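Local coordinates for manganese-binding protein (Chlamydia trachomatis, PDB 6NSI), which binds iron, manganese and nickel ions, with a preference for ferrous iron, and delivers them to the membrane permease of an ABC transporter, at residues E224-E229 with D235-I240; S255-D260 with R275-E280; I2-M7 with Q123-Y128. All coordinates share one frame; numbering follows the deposited sequence.

How the contacts relate
The three contacts follow one another along the chain, and none nests in or crosses another. Contact 3 comes first. It closes a long excursion of 115 residues, bringing strand 3-6 against the turn after helix 107-124. Contact 1 closes a short loop of five residues between strand 225-226 and helix 235-242. Contact 2 spans 14 residues and brings the loop after strand 251-252 back against the end of helix 266-280. Contacts 1 and 2 touch, for Leu-228 O lies 2.8 Å from Leu-257 N, a probable hydrogen bond. Contact 3 lies on the opposite side of the chain's centre from the other two, its centre about 41 Å from that of contact 1 and 33 Å from that of contact 2.

Contact 1 (E224-E229 with D235-I240)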
loop_
_atom_site.group_PDB
_atom_site.type_symbol
_atom_site.label_atom_id
_atom_site.label_comp_id
_atom_site.label_asym_id
_atom_site.label_seq_id
_atom_site.Cartn_x
_atom_site.Cartn_y
_atom_site.Cartn_z
ATOM N N GLU A 224 -9.632 -19.384 8.785
ATOM C CA GLU A 224 -9.687 -20.518 7.876
ATOM C C GLU A 224 -8.829 -20.341 6.633
ATOM O O GLU A 224 -8.539 -21.333 5.951
ATOM C CB GLU A 224 -11.133 -20.788 7.436
ATOM C CG GLU A 224 -12.093 -21.043 8.572
ATOM C CD GLU A 224 -13.539 -20.930 8.111
ATOM O OE1 GLU A 224 -13.867 -21.472 7.030
ATOM O OE2 GLU A 224 -14.335 -20.266 8.801
ATOM N N VAL A 225 -8.411 -19.112 6.331
ATOM C CA VAL A 225 -7.659 -18.828 5.122
ATOM C C VAL A 225 -6.598 -17.775 5.430
ATOM O O VAL A 225 -6.796 -16.881 6.262
ATOM C CB VAL A 225 -8.616 -18.384 3.983
ATOM C CG1 VAL A 225 -9.526 -17.284 4.478
ATOM C CG2 VAL A 225 -7.839 -17.970 2.737
ATOM N N VAL A 226 -5.451 -17.903 4.758
ATOM C CA VAL A 226 -4.353 -16.951 4.854
ATOM C C VAL A 226 -4.013 -16.491 3.438
ATOM O O VAL A 226 -4.290 -17.181 2.460
ATOM C CB VAL A 226 -3.130 -17.582 5.553
ATOM C CG1 VAL A 226 -3.534 -18.147 6.918
ATOM C CG2 VAL A 226 -2.551 -18.703 4.688
ATOM N N PHE A 227 -3.381 -15.326 3.331
ATOM C CA PHE A 227 -3.206 -14.669 2.038
ATOM C C PHE A 227 -1.728 -14.550 1.668
ATOM O O PHE A 227 -0.988 -13.784 2.293
ATOM C CB PHE A 227 -3.856 -13.287 2.047
ATOM C CG PHE A 227 -5.351 -13.320 2.243
ATOM C CD1 PHE A 227 -5.898 -13.382 3.530
ATOM C CD2 PHE A 227 -6.211 -13.288 1.146
ATOM C CE1 PHE A 227 -7.286 -13.392 3.719
ATOM C CE2 PHE A 227 -7.624 -13.303 1.331
ATOM C CZ PHE A 227 -8.146 -13.359 2.609
ATOM N N LEU A 228 -1.334 -15.243 0.606
ATOM C CA LEU A 228 -0.043 -15.028 -0.040
ATOM C C LEU A 228 -0.014 -13.674 -0.724
ATOM O O LEU A 228 -1.051 -13.148 -1.126
ATOM C CB LEU A 228 0.209 -16.109 -1.093
ATOM C CG LEU A 228 0.181 -17.534 -0.543
ATOM C CD1 LEU A 228 0.058 -18.531 -1.690
ATOM C CD2 LEU A 228 1.454 -17.770 0.219
ATOM N N GLU A 229 1.198 -13.123 -0.883
ATOM C CA GLU A 229 1.408 -11.875 -1.604
ATOM C C GLU A 229 2.322 -12.111 -2.793
ATOM O O GLU A 229 3.306 -12.854 -2.703
ATOM C CB GLU A 229 2.019 -10.773 -0.720
ATOM C CG GLU A 229 1.198 -10.455 0.523
ATOM C CD GLU A 229 2.030 -9.810 1.620
ATOM O OE1 GLU A 229 3.056 -9.164 1.290
ATOM O OE2 GLU A 229 1.652 -9.943 2.809
ATOM N N ASP A 235 7.514 -19.209 1.832
ATOM C CA ASP A 235 7.896 -20.291 2.742
ATOM C C ASP A 235 7.171 -20.179 4.085
ATOM O O ASP A 235 6.586 -21.152 4.564
ATOM C CB ASP A 235 9.418 -20.304 2.959
ATOM C CG ASP A 235 10.211 -20.670 1.691
ATOM O OD1 ASP A 235 9.598 -21.041 0.656
ATOM O OD2 ASP A 235 11.463 -20.569 1.735
ATOM N N ALA A 236 7.165 -18.987 4.693
ATOM C CA ALA A 236 6.647 -18.854 6.056
ATOM C C ALA A 236 5.153 -19.184 6.130
ATOM O O ALA A 236 4.715 -19.957 6.993
ATOM C CB ALA A 236 6.914 -17.440 6.581
ATOM N N LEU A 237 4.347 -18.609 5.238
ATOM C CA LEU A 237 2.920 -18.921 5.273
ATOM C C LEU A 237 2.678 -20.390 4.945
ATOM O O LEU A 237 1.776 -21.014 5.509
ATOM C CB LEU A 237 2.129 -18.003 4.321
ATOM C CG LEU A 237 1.739 -16.594 4.805
ATOM C CD1 LEU A 237 1.041 -15.754 3.688
ATOM C CD2 LEU A 237 0.889 -16.600 6.080
ATOM N N ARG A 238 3.481 -20.975 4.050
ATOM C CA ARG A 238 3.274 -22.389 3.754
ATOM C C ARG A 238 3.587 -23.257 4.969
ATOM O O ARG A 238 2.865 -24.225 5.234
ATOM C CB ARG A 238 4.092 -22.818 2.537
ATOM C CG ARG A 238 3.517 -22.275 1.230
ATOM C CD ARG A 238 3.602 -23.290 0.091
ATOM N NE ARG A 238 2.584 -23.058 -0.937
ATOM C CZ ARG A 238 2.616 -22.042 -1.794
ATOM N NH1 ARG A 238 3.623 -21.175 -1.743
ATOM N NH2 ARG A 238 1.655 -21.885 -2.706
ATOM N N LYS A 239 4.630 -22.900 5.739
ATOM C CA LYS A 239 4.932 -23.598 6.995
ATOM C C LYS A 239 3.834 -23.401 8.025
ATOM O O LYS A 239 3.453 -24.349 8.724
ATOM C CB LYS A 239 6.248 -23.110 7.608
ATOM C CG LYS A 239 7.491 -23.325 6.791
ATOM C CD LYS A 239 8.667 -22.644 7.494
ATOM C CE LYS A 239 9.967 -22.757 6.687
ATOM N NZ LYS A 239 9.978 -23.953 5.791
ATOM N N ILE A 240 3.360 -22.165 8.183
ATOM C CA ILE A 240 2.275 -21.891 9.124
ATOM C C ILE A 240 1.076 -22.770 8.812
ATOM O O ILE A 240 0.480 -23.384 9.709
ATOM C CB ILE A 240 1.914 -20.391 9.089
ATOM C CG1 ILE A 240 2.966 -19.569 9.829
ATOM C CG2 ILE A 240 0.551 -20.138 9.729
ATOM C CD1 ILE A 240 3.029 -18.116 9.375
#
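Leu-237 reaches from its helix into the groove between Val-226 and Leu-228. The three residues belong to a beta-alpha-beta crossover: strand 225-226 leads through a short loop into helix 235-242, and the chain then returns in strand 251-252, parallel to the first. The contact is the packing of this helix on the strand before it. No hydrogen bond crosses it.

Leu-237 has the most surface buried. Its side chain points at the segment 224-229, and its two methyls part there. One goes to Val-226, with Leu-237 CD2 4.2 Å from Val-226 CB. The other goes to the backbone at Phe-227. Leu-237 CD1 comes within 3.2 Å of Phe-227 O, so the packing here is tight. Leu-237 CD1 also lies 4.0 Å from Leu-228 CD2.

The side chains of Leu-228 and Leu-237 lie alongside, pointing opposite ways. The CD2 branch of Leu-228 therefore meets both the tip of Leu-237 and its root, with Leu-237 CB 4.2 Å from Leu-228 CD2. The Phe-227 side chain leaves on the other side of the chain and packs on Ala-253 and Leu-257.

Val-165 touches both Val-226 and Leu-237. Val-226 also meets Ile-218 of helix 208-221, and Ile-240, nearly one turn further on from Leu-237, packs on the same helix.

The segment ends close to the iron site. Glu-229 OE1 is hydrogen-bonded to His-168 ND1 and Ser-259 OG. It probably helps to position His-168, a metal ligand, from the second shell.

At the outer margin Arg-238 runs across Leu-228, nearly perpendicular to it. Its chain bends at chi2 (-141°), and Arg-238 NH2 comes to 3.9 Å from Leu-228 CD1.

Contact 2 (S255-D260 with R275-E280); sequences SPLYSD and RTITEE. With FE (Fe (III) ion), chain B.
Thr-276 faces the loop 255-260. Thr-276 CB rests 3.9 Å from Leu-257 CD2. From there the side chain forks. The methyl, anti to the backbone N, turns to the loop: Thr-276 CG2 lies 3.6 Å from Ser-255 O and 3.8 Å from Leu-257 CD2. The hydroxyl OG1 sits beside the backbone N (chi1 -59°). It bonds back to the carbonyl oxygen of His-272, one turn earlier in the helix. It also accepts a bond from a water, whose oxygen is 2.6 Å from Thr-276 OG1. The same water reaches Ser-255 OG only weakly.

The helix is 266-280, the last helix of the chain, in the C-terminal lobe of this two-lobed solute-binding protein. Leu-257 extends the apolar contact along it, its side chain lying nearly square to that of Ile-277. Leu-257 CD2 is 3.8 Å from Ile-277 CG1, and Leu-257 CD1 is 3.9 Å from Ile-277 CD1.

Three residues further on, the loop reaches the iron. Asp-260 binds it with both oxygens, OD1 at 2.0 Å and OD2 at 2.4 Å from the iron. His-36, His-102 and His-168 complete the site.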
loop_
_atom_site.group_PDB
_atom_site.type_symbol
_atom_site.label_atom_id
_atom_site.label_comp_id
_atom_site.label_asym_id
_atom_site.label_seq_id
_atom_site.Cartn_x
_atom_site.Cartn_y
_atom_site.Cartn_z
ATOM N N SER A 255 -6.289 -16.359 -4.972
ATOM C CA SER A 255 -5.459 -15.379 -5.667
ATOM C C SER A 255 -4.540 -14.656 -4.692
ATOM O O SER A 255 -4.921 -14.408 -3.545
ATOM C CB SER A 255 -6.314 -14.326 -6.384
ATOM O OG SER A 255 -7.451 -14.905 -6.994
ATOM N N PRO A 256 -3.345 -14.272 -5.143
ATOM C CA PRO A 256 -2.427 -13.543 -4.261
ATOM C C PRO A 256 -2.882 -12.104 -4.087
ATOM O O PRO A 256 -3.578 -11.540 -4.937
ATOM C CB PRO A 256 -1.079 -13.625 -4.994
ATOM C CG PRO A 256 -1.440 -13.757 -6.443
ATOM C CD PRO A 256 -2.783 -14.480 -6.495
ATOM N N LEU A 257 -2.505 -11.520 -2.952
ATOM C CA LEU A 257 -2.713 -10.099 -2.754
ATOM C C LEU A 257 -1.500 -9.341 -3.277
ATOM O O LEU A 257 -0.408 -9.887 -3.403
ATOM C CB LEU A 257 -2.940 -9.789 -1.275
ATOM C CG LEU A 257 -4.138 -10.438 -0.574
ATOM C CD1 LEU A 257 -4.122 -10.012 0.908
ATOM C CD2 LEU A 257 -5.441 -9.981 -1.223
ATOM N N TYR A 258 -1.701 -8.074 -3.597
ATOM C CA TYR A 258 -0.594 -7.226 -4.028
ATOM C C TYR A 258 -0.331 -6.216 -2.925
ATOM O O TYR A 258 -1.117 -5.286 -2.727
ATOM C CB TYR A 258 -0.903 -6.571 -5.369
ATOM C CG TYR A 258 -0.921 -7.613 -6.461
ATOM C CD1 TYR A 258 -2.018 -8.465 -6.618
ATOM C CD2 TYR A 258 0.164 -7.780 -7.307
ATOM C CE1 TYR A 258 -2.032 -9.445 -7.606
ATOM C CE2 TYR A 258 0.153 -8.755 -8.290
ATOM C CZ TYR A 258 -0.945 -9.582 -8.434
ATOM O OH TYR A 258 -0.947 -10.554 -9.421
ATOM N N SER A 259 0.766 -6.421 -2.199
ATOM C CA SER A 259 1.099 -5.605 -1.040
ATOM C C SER A 259 1.967 -4.403 -1.420
ATOM O O SER A 259 1.610 -3.254 -1.148
ATOM C CB SER A 259 1.835 -6.471 -0.015
ATOM O OG SER A 259 3.014 -6.997 -0.613
ATOM N N ASP A 260 3.122 -4.660 -2.029
ATOM C CA ASP A 260 4.124 -3.634 -2.262
ATOM C C ASP A 260 4.206 -3.232 -3.728
ATOM O O ASP A 260 5.088 -2.448 -4.109
ATOM C CB ASP A 260 5.488 -4.117 -1.771
ATOM C CG ASP A 260 5.596 -4.152 -0.247
ATOM O OD1 ASP A 260 4.832 -3.439 0.459
ATOM O OD2 ASP A 260 6.470 -4.898 0.244
ATOM N N ARG A 275 -11.783 -7.548 -3.539
ATOM C CA ARG A 275 -12.562 -8.709 -3.963
ATOM C C ARG A 275 -12.027 -9.985 -3.324
ATOM O O ARG A 275 -12.788 -10.776 -2.762
ATOM C CB ARG A 275 -12.531 -8.836 -5.489
ATOM C CG ARG A 275 -13.455 -7.875 -6.219
ATOM C CD ARG A 275 -13.332 -7.990 -7.757
ATOM N NE ARG A 275 -13.417 -6.672 -8.387
ATOM C CZ ARG A 275 -14.559 -6.101 -8.770
ATOM N NH1 ARG A 275 -15.714 -6.747 -8.601
ATOM N NH2 ARG A 275 -14.554 -4.887 -9.327
ATOM N N THR A 276 -10.708 -10.195 -3.418
ATOM C CA THR A 276 -10.078 -11.377 -2.844
ATOM C C THR A 276 -10.341 -11.480 -1.340
ATOM O O THR A 276 -10.804 -12.514 -0.849
ATOM C CB THR A 276 -8.578 -11.346 -3.154
ATOM O OG1 THR A 276 -8.413 -11.322 -4.579
ATOM C CG2 THR A 276 -7.843 -12.595 -2.575
ATOM N N ILE A 277 -10.090 -10.404 -0.596
ATOM C CA ILE A 277 -10.270 -10.481 0.852
ATOM C C ILE A 277 -11.745 -10.677 1.204
ATOM O O ILE A 277 -12.086 -11.504 2.060
ATOM C CB ILE A 277 -9.663 -9.229 1.512
ATOM C CG1 ILE A 277 -8.136 -9.275 1.339
ATOM C CG2 ILE A 277 -10.090 -9.097 3.013
ATOM C CD1 ILE A 277 -7.425 -8.097 1.911
ATOM N N THR A 278 -12.644 -9.948 0.536
ATOM C CA THR A 278 -14.074 -10.076 0.838
ATOM C C THR A 278 -14.567 -11.497 0.579
ATOM O O THR A 278 -15.231 -12.103 1.432
ATOM C CB THR A 278 -14.889 -9.066 0.015
ATOM O OG1 THR A 278 -14.421 -7.740 0.278
ATOM C CG2 THR A 278 -16.382 -9.124 0.380
ATOM N N GLU A 279 -14.232 -12.061 -0.587
ATOM C CA GLU A 279 -14.760 -13.382 -0.926
ATOM C C GLU A 279 -14.199 -14.462 -0.011
ATOM O O GLU A 279 -14.936 -15.350 0.443
ATOM C CB GLU A 279 -14.449 -13.720 -2.387
ATOM C CG GLU A 279 -15.439 -13.143 -3.383
ATOM C CD GLU A 279 -15.038 -13.410 -4.826
ATOM O OE1 GLU A 279 -14.033 -14.129 -5.053
ATOM O OE2 GLU A 279 -15.725 -12.887 -5.730
ATOM N N GLU A 280 -12.895 -14.413 0.270
ATOM C CA GLU A 280 -12.285 -15.504 1.028
ATOM C C GLU A 280 -12.684 -15.470 2.495
ATOM O O GLU A 280 -12.756 -16.532 3.130
ATOM C CB GLU A 280 -10.764 -15.463 0.893
ATOM C CG GLU A 280 -10.270 -15.722 -0.536
ATOM C CD GLU A 280 -10.171 -17.200 -0.886
ATOM O OE1 GLU A 280 -9.469 -17.529 -1.869
ATOM O OE2 GLU A 280 -10.796 -18.036 -0.181
HETATM FE FE FE B . 5.765 -3.722 2.260
HETATM O O HOH W 1 -9.895 -13.096 -5.699
#

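Contact 3 (I2-M7 with Q123-Y128)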
loop_
_atom_site.group_PDB
_atom_site.type_symbol
_atom_site.label_atom_id
_atom_site.label_comp_id
_atom_site.label_asym_id
_atom_site.label_seq_id
_atom_site.Cartn_x
_atom_site.Cartn_y
_atom_site.Cartn_z
ATOM N N ILE A 2 8.790 16.837 -21.421
ATOM C CA ILE A 2 8.972 17.038 -19.985
ATOM C C ILE A 2 8.790 15.708 -19.255
ATOM O O ILE A 2 7.922 14.902 -19.617
ATOM C CB ILE A 2 7.986 18.104 -19.466
ATOM C CG1 ILE A 2 8.076 19.375 -20.313
ATOM C CG2 ILE A 2 8.258 18.436 -18.015
ATOM C CD1 ILE A 2 6.808 19.718 -21.046
ATOM N N TYR A 3 9.609 15.471 -18.225
ATOM C CA TYR A 3 9.634 14.207 -17.492
ATOM C C TYR A 3 9.342 14.432 -16.016
ATOM O O TYR A 3 9.916 15.333 -15.393
ATOM C CB TYR A 3 10.990 13.510 -17.618
ATOM C CG TYR A 3 11.221 12.866 -18.962
ATOM C CD1 TYR A 3 10.656 11.636 -19.269
ATOM C CD2 TYR A 3 11.999 13.498 -19.932
ATOM C CE1 TYR A 3 10.865 11.047 -20.504
ATOM C CE2 TYR A 3 12.215 12.918 -21.166
ATOM C CZ TYR A 3 11.648 11.692 -21.448
ATOM O OH TYR A 3 11.859 11.109 -22.677
ATOM N N VAL A 4 8.473 13.589 -15.460
ATOM C CA VAL A 4 8.204 13.550 -14.029
ATOM C C VAL A 4 8.431 12.120 -13.546
ATOM O O VAL A 4 8.002 11.163 -14.202
ATOM C CB VAL A 4 6.778 14.033 -13.709
ATOM C CG1 VAL A 4 6.405 13.687 -12.263
ATOM C CG2 VAL A 4 6.678 15.527 -13.958
ATOM N N LEU A 5 9.118 11.975 -12.414
ATOM C CA LEU A 5 9.523 10.672 -11.894
ATOM C C LEU A 5 8.688 10.307 -10.673
ATOM O O LEU A 5 8.524 11.120 -9.754
ATOM C CB LEU A 5 11.012 10.661 -11.525
ATOM C CG LEU A 5 11.540 9.326 -10.982
ATOM C CD1 LEU A 5 11.358 8.224 -11.996
ATOM C CD2 LEU A 5 12.988 9.373 -10.541
ATOM N N SER A 6 8.158 9.087 -10.670
ATOM C CA SER A 6 7.515 8.510 -9.499
ATOM C C SER A 6 8.325 7.310 -9.018
ATOM O O SER A 6 8.819 6.521 -9.826
ATOM C CB SER A 6 6.081 8.075 -9.808
ATOM O OG SER A 6 5.260 9.177 -10.167
ATOM N N MET A 7 8.443 7.163 -7.697
ATOM C CA MET A 7 9.257 6.072 -7.161
ATOM C C MET A 7 8.678 4.700 -7.512
ATOM O O MET A 7 9.430 3.768 -7.821
ATOM C CB MET A 7 9.413 6.225 -5.649
ATOM C CG MET A 7 10.511 7.208 -5.246
ATOM S SD MET A 7 12.128 6.744 -5.911
ATOM C CE MET A 7 12.295 5.080 -5.270
ATOM N N GLN A 123 1.785 23.270 -8.814
ATOM C CA GLN A 123 2.773 24.255 -8.384
ATOM C C GLN A 123 3.998 24.263 -9.299
ATOM O O GLN A 123 4.618 25.316 -9.493
ATOM C CB GLN A 123 3.163 23.985 -6.926
ATOM C CG GLN A 123 4.347 24.801 -6.396
ATOM C CD GLN A 123 3.920 26.103 -5.720
ATOM O OE1 GLN A 123 2.785 26.235 -5.250
ATOM N NE2 GLN A 123 4.832 27.075 -5.677
ATOM N N GLN A 124 4.352 23.115 -9.883
ATOM C CA GLN A 124 5.495 23.067 -10.790
ATOM C C GLN A 124 5.130 23.522 -12.198
ATOM O O GLN A 124 5.981 24.076 -12.906
ATOM C CB GLN A 124 6.071 21.652 -10.836
ATOM C CG GLN A 124 7.221 21.466 -11.830
ATOM C CD GLN A 124 8.535 22.018 -11.313
ATOM O OE1 GLN A 124 8.709 22.213 -10.107
ATOM N NE2 GLN A 124 9.468 22.290 -12.226
ATOM N N PHE A 125 3.883 23.303 -12.619
ATOM C CA PHE A 125 3.432 23.601 -13.981
ATOM C C PHE A 125 2.158 24.437 -13.936
ATOM O O PHE A 125 1.057 23.921 -14.181
ATOM C CB PHE A 125 3.189 22.318 -14.777
ATOM C CG PHE A 125 4.337 21.345 -14.741
ATOM C CD1 PHE A 125 5.460 21.545 -15.535
ATOM C CD2 PHE A 125 4.288 20.228 -13.926
ATOM C CE1 PHE A 125 6.503 20.656 -15.518
ATOM C CE2 PHE A 125 5.328 19.325 -13.902
ATOM C CZ PHE A 125 6.445 19.536 -14.698
ATOM N N PRO A 126 2.267 25.731 -13.629
ATOM C CA PRO A 126 1.065 26.590 -13.678
ATOM C C PRO A 126 0.423 26.637 -15.053
ATOM O O PRO A 126 -0.805 26.763 -15.158
ATOM C CB PRO A 126 1.598 27.963 -13.251
ATOM C CG PRO A 126 3.080 27.915 -13.590
ATOM C CD PRO A 126 3.493 26.492 -13.333
ATOM N N GLN A 127 1.218 26.508 -16.117
ATOM C CA GLN A 127 0.678 26.459 -17.471
ATOM C C GLN A 127 -0.271 25.279 -17.687
ATOM O O GLN A 127 -1.067 25.298 -18.632
ATOM C CB GLN A 127 1.828 26.411 -18.478
ATOM C CG GLN A 127 2.649 25.126 -18.449
ATOM C CD GLN A 127 3.875 25.222 -17.558
ATOM O OE1 GLN A 127 3.831 25.815 -16.475
ATOM N NE2 GLN A 127 4.978 24.630 -18.009
ATOM N N TYR A 128 -0.222 24.260 -16.837
ATOM C CA TYR A 128 -1.140 23.137 -16.948
ATOM C C TYR A 128 -2.154 23.080 -15.813
ATOM O O TYR A 128 -2.908 22.097 -15.725
ATOM C CB TYR A 128 -0.354 21.820 -17.009
ATOM C CG TYR A 128 0.638 21.771 -18.149
ATOM C CD1 TYR A 128 0.364 22.400 -19.357
ATOM C CD2 TYR A 128 1.846 21.101 -18.023
ATOM C CE1 TYR A 128 1.265 22.363 -20.406
ATOM C CE2 TYR A 128 2.755 21.061 -19.075
ATOM C CZ TYR A 128 2.454 21.697 -20.265
ATOM O OH TYR A 128 3.344 21.666 -21.317
#
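Phe-125 O accepts a backbone bond from Tyr-128 N, at 3.0 Å. This bond closes the 3-10 turn 126-128. Both aromatic side chains point toward the segment 2-7, where Ile-2 meets both and Val-4 meets Phe-125. The contact across is apolar, and no hydrogen bond spans it.

The far end of the Phe-125 ring carries most of it. Two methyls reach this end from the segment 2-7. Ile-2 CG2 lies 3.8 Å from Phe-125 CE1, and Val-4 CG2 lies 4.0 Å from Phe-125 CE2. Both also approach CZ, between the two, and both come obliquely to the ring. Val-4 CG1 is anti to the backbone N (chi1 167°), which leaves CG2 to meet the ring.

Gln-124 CG lies over one face of the Phe-125 ring, offset toward the rim. Gln-127 NE2 is at its edge, in plane. Gln-127 CG lies over the centre of one face of the Tyr-128 ring. At the outer end Ile-2 CD1 is 4.0 Å from Tyr-128 OH.

The site is remote from the iron. Strand 3-6 lies inside a four-strand parallel sheet, between strands 24-27 and 54-56. The turn links helix 107-124 to helix 129-154, with Tyr-128 at the N-cap position of the second helix and its ring meeting that of Phe-132.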